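PDB 2RCC: ribonucleoside-diphosphate reductase subunit beta from Bacillus halodurans C-125, which probably serves as the di-iron small subunit of the reductase that converts ribonucleoside diphosphates into deoxyribonucleotides, the precursors of DNA. Local coordinates for residues E76-I81 against S131-K136; I82-F87 against L188-G193; S127-S132 against S210-Y215; D263-I268 against P274-E279. All coordinates share one frame; numbering follows the deposited sequence. Where two conformers were deposited one is given.

From the N terminus, helix 72-87 comes first and opens two contacts in succession. Contact 1 starts at 76-81 and closes at 131-136, where helix 106-133 ends and helix 136-147 begins. Contact 2 starts at 82-87 and closes only at 188-193, so the two loops cross. Contact 3 opens at 127-132, sharing Ser-131 and Ser-132 with contact 1, and closes on helix 207-237 at 210-215; it crosses contact 2. Contact 4 follows in series, folding 274-279 back on 263-268 across five intervening residues. Phe-78 touches Val-129 between contacts 1 and 3. Leu-84 and Trp-264 pack between contacts 2 and 4. The contacts join helix 72-87 to 106-133 and 191-202, 106-133 to 207-237, and 244-268 to 278-295.

Contact 1 (E76-I81 against S131-K136); sequences EAFKKI and SSLVPK
Phe-78 and Leu-133 meet where helix 72-87 packs against the end of helix 106-133. Both belong to the ferritin-like helical bundle of the small subunit. Phe-78 leaves its helix with CG anti to the backbone N (chi1 -168°). This carries the ring out toward segment 131-136. CB and CG make no near approach to that segment. CD1 of Phe-78 is 4.2 Å from Leu-133 CD1, and the CD2 and CE2 side lies farther from it. The contact is closest at the far end of the ring: Phe-78 CE1 lies 3.3 Å from Leu-133 CD1, and Phe-78 CZ lies 3.6 Å from the same methyl. The methyl comes in obliquely, and the two side chains cross at about a right angle. Phe-78 CE1 also touches Val-129, one turn earlier on the helix that carries Leu-133. Phe-67 and Phe-197 make edge-to-face contacts with the ring, and Leu-200 of helix 191-202 and the loop residue Met-206 pack beside it. The side chain of Tyr-126, the probable active-site tyrosine, is about 9 Å from that of Phe-78.

Val-134 adds a looser touch. Its CG1 is 4.3 Å from Lys-79 CG, so the lysine contributes its aliphatic part here. The charged end of Lys-79 turns back along its own helix, where NZ makes a weak salt bridge of 3.4 Å to Glu-76 OE2.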
loop_
_atom_site.group_PDB
_atom_site.type_symbol
_atom_site.label_atom_id
_atom_site.label_comp_id
_atom_site.label_asym_id
_atom_site.label_seq_id
_atom_site.Cartn_x
_atom_site.Cartn_y
_atom_site.Cartn_z
ATOM N N GLU A 76 -21.772 5.343 26.490
ATOM C CA GLU A 76 -22.358 4.273 25.682
ATOM C C GLU A 76 -22.279 4.514 24.179
ATOM O O GLU A 76 -21.921 3.598 23.439
ATOM C CB GLU A 76 -23.805 3.966 26.121
ATOM C CG GLU A 76 -23.922 3.274 27.468
ATOM C CD GLU A 76 -23.246 1.899 27.494
ATOM O OE1 GLU A 76 -23.387 1.139 26.496
ATOM O OE2 GLU A 76 -22.568 1.594 28.512
ATOM N N ALA A 77 -22.605 5.721 23.731
ATOM C CA ALA A 77 -22.510 6.088 22.315
ATOM C C ALA A 77 -21.079 5.968 21.829
ATOM O O ALA A 77 -20.841 5.443 20.765
ATOM C CB ALA A 77 -23.049 7.520 22.057
ATOM N N PHE A 78 -20.138 6.458 22.627
ATOM C CA PHE A 78 -18.719 6.391 22.311
ATOM C C PHE A 78 -18.280 4.944 22.124
ATOM O O PHE A 78 -17.618 4.630 21.150
ATOM C CB PHE A 78 -17.907 7.027 23.457
ATOM C CG PHE A 78 -16.451 7.293 23.137
ATOM C CD1 PHE A 78 -15.517 6.253 23.019
ATOM C CD2 PHE A 78 -15.980 8.598 23.046
ATOM C CE1 PHE A 78 -14.195 6.527 22.759
ATOM C CE2 PHE A 78 -14.636 8.851 22.779
ATOM C CZ PHE A 78 -13.762 7.799 22.645
ATOM N N LYS A 79 -18.601 4.080 23.088
ATOM C CA LYS A 79 -18.239 2.643 23.018
ATOM C C LYS A 79 -18.807 1.974 21.803
ATOM O O LYS A 79 -18.093 1.213 21.118
ATOM C CB LYS A 79 -18.678 1.899 24.299
ATOM C CG LYS A 79 -17.775 2.219 25.492
ATOM C CD LYS A 79 -18.408 2.016 26.868
ATOM C CE LYS A 79 -18.822 0.597 27.145
ATOM N NZ LYS A 79 -19.298 0.503 28.559
ATOM N N LYS A 80 -20.083 2.268 21.530
ATOM C CA LYS A 80 -20.777 1.703 20.374
ATOM C C LYS A 80 -20.151 2.143 19.063
ATOM O O LYS A 80 -19.905 1.307 18.199
ATOM C CB LYS A 80 -22.258 2.053 20.367
ATOM C CG LYS A 80 -23.074 1.312 21.366
ATOM C CD LYS A 80 -24.432 1.931 21.542
ATOM C CE LYS A 80 -25.205 1.260 22.676
ATOM N NZ LYS A 80 -25.633 -0.130 22.381
ATOM N N ILE A 81 -19.837 3.427 18.942
ATOM C CA ILE A 81 -19.272 3.971 17.709
ATOM C C ILE A 81 -17.801 3.541 17.502
ATOM O O ILE A 81 -17.460 3.007 16.431
ATOM C CB ILE A 81 -19.444 5.504 17.622
ATOM C CG1 ILE A 81 -20.936 5.892 17.601
ATOM C CG2 ILE A 81 -18.814 6.047 16.346
ATOM C CD1 ILE A 81 -21.147 7.370 17.969
ATOM N N SER A 131 -8.815 0.179 23.328
ATOM C CA SER A 131 -7.970 -0.497 24.303
ATOM C C SER A 131 -7.356 0.450 25.343
ATOM O O SER A 131 -6.901 -0.005 26.379
ATOM C CB SER A 131 -6.867 -1.305 23.612
ATOM O OG SER A 131 -6.011 -0.455 22.895
ATOM N N SER A 132 -7.349 1.752 25.081
ATOM C CA SER A 132 -6.857 2.756 26.059
ATOM C C SER A 132 -7.937 3.106 27.109
ATOM O O SER A 132 -7.640 3.684 28.165
ATOM C CB SER A 132 -6.461 4.067 25.355
ATOM O OG SER A 132 -5.495 3.849 24.352
ATOM N N LEU A 133 -9.190 2.787 26.793
ATOM C CA LEU A 133 -10.342 3.187 27.576
ATOM C C LEU A 133 -11.129 2.072 28.264
ATOM O O LEU A 133 -11.708 2.340 29.319
ATOM C CB LEU A 133 -11.313 3.955 26.648
ATOM C CG LEU A 133 -10.795 5.215 25.970
ATOM C CD1 LEU A 133 -11.864 5.832 25.061
ATOM C CD2 LEU A 133 -10.329 6.181 27.006
ATOM N N VAL A 134 -11.205 0.862 27.678
ATOM C CA VAL A 134 -12.002 -0.229 28.272
ATOM C C VAL A 134 -11.163 -1.497 28.372
ATOM O O VAL A 134 -10.258 -1.674 27.574
ATOM C CB VAL A 134 -13.320 -0.513 27.494
ATOM C CG1 VAL A 134 -14.188 0.762 27.404
ATOM C CG2 VAL A 134 -13.057 -1.071 26.125
ATOM N N PRO A 135 -11.421 -2.357 29.384
ATOM C CA PRO A 135 -10.683 -3.632 29.476
ATOM C C PRO A 135 -11.070 -4.617 28.353
ATOM O O PRO A 135 -12.111 -4.436 27.738
ATOM C CB PRO A 135 -11.077 -4.174 30.837
ATOM C CG PRO A 135 -12.314 -3.452 31.220
ATOM C CD PRO A 135 -12.327 -2.147 30.536
ATOM N N LYS A 136 -10.250 -5.649 28.115
ATOM C CA LYS A 136 -10.467 -6.598 27.004
ATOM C C LYS A 136 -11.850 -7.244 26.954
ATOM O O LYS A 136 -12.433 -7.387 25.865
ATOM C CB LYS A 136 -9.426 -7.736 27.015
ATOM C CG LYS A 136 -9.519 -8.651 25.798
#

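Contact 2 (I82-F87 against L188-G193); sequences IGLLAF and LNFYSG
A type II beta turn from Leu-188 to Tyr-191 joins helix 172-187 to helix 191-202, and it presents Phe-190 to Leu-84 and Leu-85 on helix 72-87. Phe-190 is the third residue of the turn and has a positive phi of 64°. It is also the N-cap residue of the helix that follows. The turn is closed by Tyr-191 N bonding to Leu-188 O at 3.0 Å.

Two leucine methyls meet the Phe-190 ring in different ways. Leu-85 CD2 sits over one face, 3.9 Å above the plane and displaced toward the rim near CG and CD2. This is a CH-pi contact, with the methyl 4.3 Å from the ring centroid and 24° off the normal. Leu-84 CD2 comes obliquely to the other end of the ring, 3.6 Å from Phe-190 CE1. Leu-84 CG lies opposite its backbone N (chi1 -177°), which brings CD2 there. The ring is held as well by a cation-pi contact with Arg-155.

In this ferritin-like bundle the contact lies close to the probable radical and iron centre. The side chain of Leu-85 is about 4 Å from that of Tyr-126, the likely active-site residue. The Phe-190 side chain is about 7 Å from that of Glu-220, a probable iron ligand. With a serine in place of Phe-190, both leucine methyls are likely to face a gap, and Arg-155 to lose one of its aromatic partners, Trp-264 being another. The turn has a second tie: Phe-190 N donates to Glu-261 OE1, and, in the conformer given, Ser-192 OG bonds to Glu-261 OE2.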
loop_
_atom_site.group_PDB
_atom_site.type_symbol
_atom_site.label_atom_id
_atom_site.label_comp_id
_atom_site.label_asym_id
_atom_site.label_seq_id
_atom_site.Cartn_x
_atom_site.Cartn_y
_atom_site.Cartn_z
ATOM N N ILE A 82 -16.949 3.749 18.501
ATOM C CA ILE A 82 -15.542 3.339 18.383
ATOM C C ILE A 82 -15.451 1.807 18.226
ATOM O O ILE A 82 -14.677 1.344 17.398
ATOM C CB ILE A 82 -14.622 3.903 19.535
ATOM C CG1 ILE A 82 -13.200 4.056 19.023
ATOM C CG2 ILE A 82 -14.718 3.086 20.873
ATOM C CD1 ILE A 82 -13.072 5.279 18.040
ATOM N N GLY A 83 -16.288 1.065 18.976
ATOM C CA GLY A 83 -16.392 -0.394 18.895
ATOM C C GLY A 83 -16.746 -0.882 17.489
ATOM O O GLY A 83 -16.113 -1.805 16.981
ATOM N N LEU A 84 -17.735 -0.249 16.856
ATOM C CA LEU A 84 -18.153 -0.587 15.498
ATOM C C LEU A 84 -17.026 -0.307 14.513
ATOM O O LEU A 84 -16.723 -1.145 13.655
ATOM C CB LEU A 84 -19.381 0.222 15.063
ATOM C CG LEU A 84 -19.930 -0.128 13.674
ATOM C CD1 LEU A 84 -20.217 -1.628 13.520
ATOM C CD2 LEU A 84 -21.132 0.682 13.390
ATOM N N LEU A 85 -16.446 0.892 14.618
ATOM C CA LEU A 85 -15.311 1.280 13.767
ATOM C C LEU A 85 -14.140 0.291 13.893
ATOM O O LEU A 85 -13.551 -0.080 12.879
ATOM C CB LEU A 85 -14.863 2.721 14.065
ATOM C CG LEU A 85 -15.860 3.799 13.603
ATOM C CD1 LEU A 85 -15.494 5.162 14.181
ATOM C CD2 LEU A 85 -15.936 3.861 12.100
ATOM N N ALA A 86 -13.834 -0.136 15.119
ATOM C CA ALA A 86 -12.803 -1.141 15.365
ATOM C C ALA A 86 -13.230 -2.515 14.831
ATOM O O ALA A 86 -12.408 -3.223 14.276
ATOM C CB ALA A 86 -12.482 -1.220 16.849
ATOM N N PHE A 87 -14.514 -2.858 14.979
ATOM C CA PHE A 87 -15.091 -4.155 14.538
ATOM C C PHE A 87 -15.163 -4.354 13.034
ATOM O O PHE A 87 -15.044 -5.479 12.591
ATOM C CB PHE A 87 -16.528 -4.328 15.115
ATOM C CG PHE A 87 -17.243 -5.620 14.704
ATOM C CD1 PHE A 87 -17.066 -6.789 15.423
ATOM C CD2 PHE A 87 -18.102 -5.651 13.601
ATOM C CE1 PHE A 87 -17.713 -7.972 15.044
ATOM C CE2 PHE A 87 -18.748 -6.827 13.222
ATOM C CZ PHE A 87 -18.554 -7.983 13.948
ATOM N N LEU A 188 -18.969 9.655 3.183
ATOM C CA LEU A 188 -20.306 9.862 3.777
ATOM C C LEU A 188 -20.603 8.917 4.942
ATOM O O LEU A 188 -21.018 9.403 5.995
ATOM C CB LEU A 188 -21.373 9.763 2.685
ATOM C CG LEU A 188 -22.869 9.964 3.033
ATOM C CD1 LEU A 188 -23.149 11.277 3.690
ATOM C CD2 LEU A 188 -23.690 9.880 1.743
ATOM N N ASN A 189 -20.388 7.603 4.770
ATOM C CA ASN A 189 -20.590 6.610 5.841
ATOM C C ASN A 189 -19.825 6.953 7.082
ATOM O O ASN A 189 -18.684 7.333 6.998
ATOM C CB ASN A 189 -20.190 5.190 5.412
ATOM C CG ASN A 189 -21.177 4.598 4.455
ATOM O OD1 ASN A 189 -22.018 5.319 3.918
ATOM N ND2 ASN A 189 -21.099 3.303 4.234
ATOM N N PHE A 190 -20.502 6.857 8.220
ATOM C CA PHE A 190 -19.966 7.207 9.534
ATOM C C PHE A 190 -19.593 8.670 9.751
ATOM O O PHE A 190 -19.121 8.981 10.814
ATOM C CB PHE A 190 -18.820 6.266 9.967
ATOM C CG PHE A 190 -19.214 4.837 9.960
ATOM C CD1 PHE A 190 -20.248 4.392 10.773
ATOM C CD2 PHE A 190 -18.580 3.927 9.119
ATOM C CE1 PHE A 190 -20.659 3.073 10.737
ATOM C CE2 PHE A 190 -18.972 2.616 9.091
ATOM C CZ PHE A 190 -20.011 2.177 9.889
ATOM N N TYR A 191 -19.922 9.576 8.835
ATOM C CA TYR A 191 -19.674 10.994 9.080
ATOM C C TYR A 191 -20.482 11.502 10.270
ATOM O O TYR A 191 -20.000 12.408 10.913
ATOM C CB TYR A 191 -19.831 11.855 7.812
ATOM C CG TYR A 191 -18.556 11.827 6.954
ATOM C CD1 TYR A 191 -17.911 10.624 6.637
ATOM C CD2 TYR A 191 -17.999 13.006 6.453
ATOM C CE1 TYR A 191 -16.729 10.603 5.850
ATOM C CE2 TYR A 191 -16.816 12.986 5.677
ATOM C CZ TYR A 191 -16.194 11.789 5.374
ATOM O OH TYR A 191 -15.029 11.775 4.592
ATOM N N SER A 192 -21.676 10.932 10.570
ATOM C CA SER A 192 -22.431 11.256 11.804
ATOM C C SER A 192 -21.641 10.890 13.031
ATOM O O SER A 192 -21.641 11.606 14.037
ATOM C CB SER A 192 -23.729 10.456 11.925
ATOM O OG SER A 192 -24.583 10.698 10.848
ATOM N N GLY A 193 -20.995 9.722 12.957
ATOM C CA GLY A 193 -20.203 9.200 14.039
ATOM C C GLY A 193 -18.961 10.018 14.264
ATOM O O GLY A 193 -18.632 10.300 15.386
#

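Contact 3 (S127-S132 against S210-Y215); sequences SYVLSS and STMINY
The Tyr-128 ring is the flat group that meets Met-212, a selenomethionine in this crystal. The selenium approaches obliquely. Met-212 SE lies 5.2 Å from the centroid of the Tyr-128 ring, 54° off its normal, and 4.2 Å from Tyr-128 CD2. This is a Met-aromatic contact. A second ring, that of Tyr-215, takes no part in the contact with 127-132. Thr-211 O sits 3.4 Å above one face of the Tyr-215 ring, toward the rim, and Trp-53 meets the same ring with the planes inclined at about 50°.

The contact joins helix 106-133 to helix 207-237 in the ferritin-like bundle. Both helices probably supply iron ligands: Glu-119 and His-122 from the first, Glu-220 and His-223 from the second. The side chain of Met-212 is about 8 Å from that of His-122, so the packing lies near the probable metal site.

The Met-212 chain is bent at its last torsion. The modelled approach of Met-212 CE to Val-129 CG2 is too short to be real, and the exact fit of these methyls is doubtful. Trp-53 and Ile-58 also pack on Met-212.

The backbone carbonyl of Tyr-128 is engaged within its own helix. Ser-132 OG donates to Tyr-128 O at 2.6 Å, tilted 22° from the carbonyl plane. The phenol has its own partner, as Tyr-128 OH is hydrogen-bonded to Ile-58 O. Between the helices, then, the attachment is apolar, with a Met-aromatic approach in which the natural protein would have sulfur in place of selenium.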
loop_
_atom_site.group_PDB
_atom_site.type_symbol
_atom_site.label_atom_id
_atom_site.label_comp_id
_atom_site.label_asym_id
_atom_site.label_seq_id
_atom_site.Cartn_x
_atom_site.Cartn_y
_atom_site.Cartn_z
ATOM N N SER A 127 -8.816 0.458 17.325
ATOM C CA SER A 127 -8.476 -0.470 18.408
ATOM C C SER A 127 -7.682 0.175 19.502
ATOM O O SER A 127 -7.881 -0.124 20.654
ATOM C CB SER A 127 -7.671 -1.672 17.895
ATOM O OG SER A 127 -8.491 -2.417 17.023
ATOM N N TYR A 128 -6.720 0.992 19.120
ATOM C CA TYR A 128 -5.866 1.728 20.058
ATOM C C TYR A 128 -6.673 2.645 21.014
ATOM O O TYR A 128 -6.378 2.723 22.218
ATOM C CB TYR A 128 -4.852 2.520 19.225
ATOM C CG TYR A 128 -3.839 3.367 19.946
ATOM C CD1 TYR A 128 -2.540 2.889 20.203
ATOM C CD2 TYR A 128 -4.130 4.682 20.275
ATOM C CE1 TYR A 128 -1.589 3.699 20.834
ATOM C CE2 TYR A 128 -3.197 5.497 20.920
ATOM C CZ TYR A 128 -1.931 5.011 21.188
ATOM O OH TYR A 128 -0.995 5.846 21.792
ATOM N N VAL A 129 -7.664 3.345 20.471
ATOM C CA VAL A 129 -8.555 4.177 21.264
ATOM C C VAL A 129 -9.364 3.272 22.221
ATOM O O VAL A 129 -9.374 3.486 23.431
ATOM C CB VAL A 129 -9.507 5.031 20.373
ATOM C CG1 VAL A 129 -10.619 5.710 21.201
ATOM C CG2 VAL A 129 -8.730 6.075 19.577
ATOM N N LEU A 130 -10.007 2.238 21.688
ATOM C CA LEU A 130 -10.830 1.348 22.504
ATOM C C LEU A 130 -10.014 0.660 23.644
ATOM O O LEU A 130 -10.434 0.678 24.811
ATOM C CB LEU A 130 -11.547 0.353 21.594
ATOM C CG LEU A 130 -12.650 -0.519 22.179
ATOM C CD1 LEU A 130 -13.755 0.326 22.759
ATOM C CD2 LEU A 130 -13.178 -1.497 21.145
ATOM N N SER A 131 -8.815 0.179 23.328
ATOM C CA SER A 131 -7.970 -0.497 24.303
ATOM C C SER A 131 -7.356 0.450 25.343
ATOM O O SER A 131 -6.901 -0.005 26.379
ATOM C CB SER A 131 -6.867 -1.305 23.612
ATOM O OG SER A 131 -6.011 -0.455 22.895
ATOM N N SER A 132 -7.349 1.752 25.081
ATOM C CA SER A 132 -6.857 2.756 26.059
ATOM C C SER A 132 -7.937 3.106 27.109
ATOM O O SER A 132 -7.640 3.684 28.165
ATOM C CB SER A 132 -6.461 4.067 25.355
ATOM O OG SER A 132 -5.495 3.849 24.352
ATOM N N SER A 210 -10.611 12.659 19.167
ATOM C CA SER A 210 -11.035 13.544 18.100
ATOM C C SER A 210 -9.913 13.916 17.095
ATOM O O SER A 210 -10.153 14.041 15.883
ATOM C CB SER A 210 -11.611 14.809 18.734
ATOM O OG SER A 210 -11.991 15.706 17.737
ATOM N N THR A 211 -8.716 14.116 17.622
ATOM C CA THR A 211 -7.524 14.362 16.836
ATOM C C THR A 211 -7.228 13.194 15.885
ATOM O O THR A 211 -7.007 13.418 14.691
ATOM C CB THR A 211 -6.278 14.546 17.716
ATOM O OG1 THR A 211 -6.413 15.720 18.543
ATOM C CG2 THR A 211 -5.041 14.644 16.845
HETATM N N MSE A 212 -7.323 11.964 16.383
HETATM C CA MSE A 212 -7.050 10.790 15.542
HETATM C C MSE A 212 -8.154 10.613 14.503
HETATM O O MSE A 212 -7.871 10.316 13.344
HETATM C CB MSE A 212 -6.881 9.536 16.399
HETATM C CG MSE A 212 -5.653 8.622 15.967
HETATM SE SE MSE A 212 -5.232 7.705 17.521
HETATM C CE MSE A 212 -6.896 6.729 17.429
ATOM N N ILE A 213 -9.399 10.828 14.914
ATOM C CA ILE A 213 -10.542 10.839 13.989
ATOM C C ILE A 213 -10.326 11.868 12.867
ATOM O O ILE A 213 -10.614 11.596 11.702
ATOM C CB ILE A 213 -11.887 11.161 14.711
ATOM C CG1 ILE A 213 -12.274 10.049 15.694
ATOM C CG2 ILE A 213 -13.029 11.352 13.715
ATOM C CD1 ILE A 213 -12.617 8.701 15.069
ATOM N N ASN A 214 -9.826 13.041 13.227
ATOM C CA ASN A 214 -9.566 14.095 12.276
ATOM C C ASN A 214 -8.434 13.728 11.321
ATOM O O ASN A 214 -8.526 14.043 10.147
ATOM C CB ASN A 214 -9.274 15.388 13.010
ATOM C CG ASN A 214 -9.429 16.617 12.131
ATOM O OD1 ASN A 214 -8.512 17.417 12.030
ATOM N ND2 ASN A 214 -10.581 16.754 11.465
ATOM N N TYR A 215 -7.375 13.065 11.815
ATOM C CA TYR A 215 -6.328 12.542 10.914
ATOM C C TYR A 215 -6.906 11.514 9.947
ATOM O O TYR A 215 -6.587 11.568 8.748
ATOM C CB TYR A 215 -5.172 11.952 11.663
ATOM C CG TYR A 215 -4.363 12.930 12.522
ATOM C CD1 TYR A 215 -4.447 14.316 12.367
ATOM C CD2 TYR A 215 -3.449 12.438 13.434
ATOM C CE1 TYR A 215 -3.661 15.170 13.157
ATOM C CE2 TYR A 215 -2.668 13.273 14.190
ATOM C CZ TYR A 215 -2.779 14.633 14.046
ATOM O OH TYR A 215 -1.987 15.469 14.809
#

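Contact 4 (D263-I268 against P274-E279); sequences DWFRYI and PGINPE
Phe-265 fills the tight part of this contact, meeting Pro-278 and Ile-276 with the rim of its ring. The ring leaves helix 244-268 with CG trans to the main-chain N (chi1 165°). Phe-265 CE2 lies 3.7 Å from Pro-278 CB, which sits at the edge and in the ring plane. Phe-265 CZ is 3.8 Å from Pro-278 CA. On the other side of the rim, Phe-265 CE1 is 3.9 Å from Ile-276 CG2; Ile-276 was modelled in two conformers, so this touch holds for the one given. Met-281 and Ser-192 also pack on the Phe-265 side chain.

The structure is a helix-loop-helix hairpin. Helix 244-268 ends, a short loop turns, and helix 278-295 begins with Asn-277 as its N-cap. Asn-277 OD1 accepts from Asp-280 N. The loop passes through Gly-275 at a positive phi of 91°, where a CB would strike the carbonyl of the preceding residue.

The solvent side is looser and polar. Arg-266 is exposed, and its NH2 makes a weak salt bridge of 3.5 Å with Asp-263 OD1. Its NH1 pairs with Glu-282 on the following helix.

Were Phe-265 replaced by an alanine, Pro-278 and Ile-276 would probably lose the ring edge that both rest against and face a gap. The two sides divide the work: the apolar contact holds the loop against the helix, while the arginine adds a charged link between the two helices at the surface.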
loop_
_atom_site.group_PDB
_atom_site.type_symbol
_atom_site.label_atom_id
_atom_site.label_comp_id
_atom_site.label_asym_id
_atom_site.label_seq_id
_atom_site.Cartn_x
_atom_site.Cartn_y
_atom_site.Cartn_z
ATOM N N ASP A 263 -30.401 6.730 9.304
ATOM C CA ASP A 263 -30.950 5.612 10.102
ATOM C C ASP A 263 -29.955 5.192 11.185
ATOM O O ASP A 263 -30.318 5.009 12.343
ATOM C CB ASP A 263 -31.280 4.405 9.223
ATOM C CG ASP A 263 -32.446 4.653 8.250
ATOM O OD1 ASP A 263 -33.309 5.529 8.499
ATOM O OD2 ASP A 263 -32.482 3.954 7.207
ATOM N N TRP A 264 -28.712 5.010 10.787
ATOM C CA TRP A 264 -27.657 4.654 11.717
ATOM C C TRP A 264 -27.504 5.711 12.797
ATOM O O TRP A 264 -27.416 5.389 13.985
ATOM C CB TRP A 264 -26.357 4.424 10.966
ATOM C CG TRP A 264 -26.283 3.044 10.406
ATOM C CD1 TRP A 264 -26.777 2.577 9.214
ATOM C CD2 TRP A 264 -25.697 1.936 11.048
ATOM N NE1 TRP A 264 -26.511 1.254 9.074
ATOM C CE2 TRP A 264 -25.840 0.829 10.186
ATOM C CE3 TRP A 264 -25.044 1.767 12.271
ATOM C CZ2 TRP A 264 -25.340 -0.416 10.494
ATOM C CZ3 TRP A 264 -24.563 0.530 12.587
ATOM C CH2 TRP A 264 -24.719 -0.555 11.711
ATOM N N PHE A 265 -27.447 6.960 12.371
ATOM C CA PHE A 265 -27.406 8.081 13.299
ATOM C C PHE A 265 -28.610 8.005 14.277
ATOM O O PHE A 265 -28.458 8.159 15.483
ATOM C CB PHE A 265 -27.493 9.401 12.539
ATOM C CG PHE A 265 -27.814 10.543 13.432
ATOM C CD1 PHE A 265 -26.895 10.927 14.376
ATOM C CD2 PHE A 265 -29.072 11.145 13.405
ATOM C CE1 PHE A 265 -27.183 11.959 15.282
ATOM C CE2 PHE A 265 -29.377 12.168 14.305
ATOM C CZ PHE A 265 -28.402 12.586 15.228
ATOM N N ARG A 266 -29.809 7.747 13.751
ATOM C CA ARG A 266 -30.983 7.664 14.625
ATOM C C ARG A 266 -30.911 6.504 15.640
ATOM O O ARG A 266 -31.360 6.614 16.778
ATOM C CB ARG A 266 -32.259 7.527 13.804
ATOM C CG ARG A 266 -32.776 8.821 13.219
ATOM C CD ARG A 266 -34.090 8.571 12.445
ATOM N NE ARG A 266 -33.871 8.384 11.012
ATOM C CZ ARG A 266 -34.210 9.238 10.036
ATOM N NH1 ARG A 266 -34.886 10.374 10.256
ATOM N NH2 ARG A 266 -33.907 8.922 8.783
ATOM N N TYR A 267 -30.375 5.386 15.183
ATOM C CA TYR A 267 -30.244 4.173 15.976
ATOM C C TYR A 267 -29.285 4.316 17.151
ATOM O O TYR A 267 -29.576 3.876 18.251
ATOM C CB TYR A 267 -29.740 3.087 15.025
ATOM C CG TYR A 267 -29.572 1.691 15.557
ATOM C CD1 TYR A 267 -30.618 1.052 16.193
ATOM C CD2 TYR A 267 -28.411 0.956 15.288
ATOM C CE1 TYR A 267 -30.502 -0.248 16.635
ATOM C CE2 TYR A 267 -28.286 -0.352 15.710
ATOM C CZ TYR A 267 -29.342 -0.945 16.402
ATOM O OH TYR A 267 -29.263 -2.243 16.845
ATOM N N ILE A 268 -28.146 4.939 16.907
ATOM C CA ILE A 268 -27.082 5.053 17.923
ATOM C C ILE A 268 -27.051 6.336 18.743
ATOM O O ILE A 268 -26.716 6.290 19.924
ATOM C CB ILE A 268 -25.684 4.870 17.260
ATOM C CG1 ILE A 268 -25.618 3.529 16.560
ATOM C CG2 ILE A 268 -24.530 4.940 18.294
ATOM C CD1 ILE A 268 -24.183 3.124 16.239
ATOM N N PRO A 274 -26.136 15.610 24.318
ATOM C CA PRO A 274 -26.082 17.048 24.409
ATOM C C PRO A 274 -25.241 17.666 23.276
ATOM O O PRO A 274 -24.190 17.154 22.925
ATOM C CB PRO A 274 -25.393 17.283 25.772
ATOM C CG PRO A 274 -25.763 16.055 26.582
ATOM C CD PRO A 274 -25.713 14.959 25.588
ATOM N N GLY A 275 -25.734 18.722 22.677
ATOM C CA GLY A 275 -24.993 19.361 21.610
ATOM C C GLY A 275 -25.280 18.879 20.209
ATOM O O GLY A 275 -24.860 19.558 19.292
ATOM N N ILE A 276 -25.994 17.750 20.046
ATOM C CA ILE A 276 -26.334 17.224 18.729
ATOM C C ILE A 276 -27.846 17.275 18.534
ATOM O O ILE A 276 -28.583 16.554 19.198
ATOM C CB ILE A 276 -25.849 15.777 18.541
ATOM C CG1 ILE A 276 -24.343 15.641 18.797
ATOM C CG2 ILE A 276 -26.179 15.285 17.126
ATOM C CD1 ILE A 276 -23.473 16.428 17.854
ATOM N N ASN A 277 -28.309 18.154 17.648
ATOM C CA ASN A 277 -29.733 18.258 17.308
ATOM C C ASN A 277 -29.899 17.291 16.138
ATOM O O ASN A 277 -29.187 17.402 15.136
ATOM C CB ASN A 277 -30.143 19.692 16.943
ATOM C CG ASN A 277 -31.528 19.767 16.334
ATOM O OD1 ASN A 277 -31.677 19.640 15.132
ATOM N ND2 ASN A 277 -32.550 20.013 17.164
ATOM N N PRO A 278 -30.802 16.321 16.257
ATOM C CA PRO A 278 -30.947 15.369 15.154
ATOM C C PRO A 278 -31.380 15.962 13.809
ATOM O O PRO A 278 -30.934 15.469 12.790
ATOM C CB PRO A 278 -31.972 14.365 15.683
ATOM C CG PRO A 278 -32.625 15.002 16.816
ATOM C CD PRO A 278 -31.693 16.008 17.394
ATOM N N GLU A 279 -32.198 17.020 13.803
ATOM C CA GLU A 279 -32.626 17.648 12.558
ATOM C C GLU A 279 -31.410 18.313 11.845
ATOM O O GLU A 279 -31.242 18.211 10.613
ATOM C CB GLU A 279 -33.806 18.619 12.807
ATOM C CG GLU A 279 -35.135 17.926 13.237
ATOM C CD GLU A 279 -35.170 17.341 14.683
ATOM O OE1 GLU A 279 -34.367 17.763 15.559
ATOM O OE2 GLU A 279 -36.015 16.445 14.941
#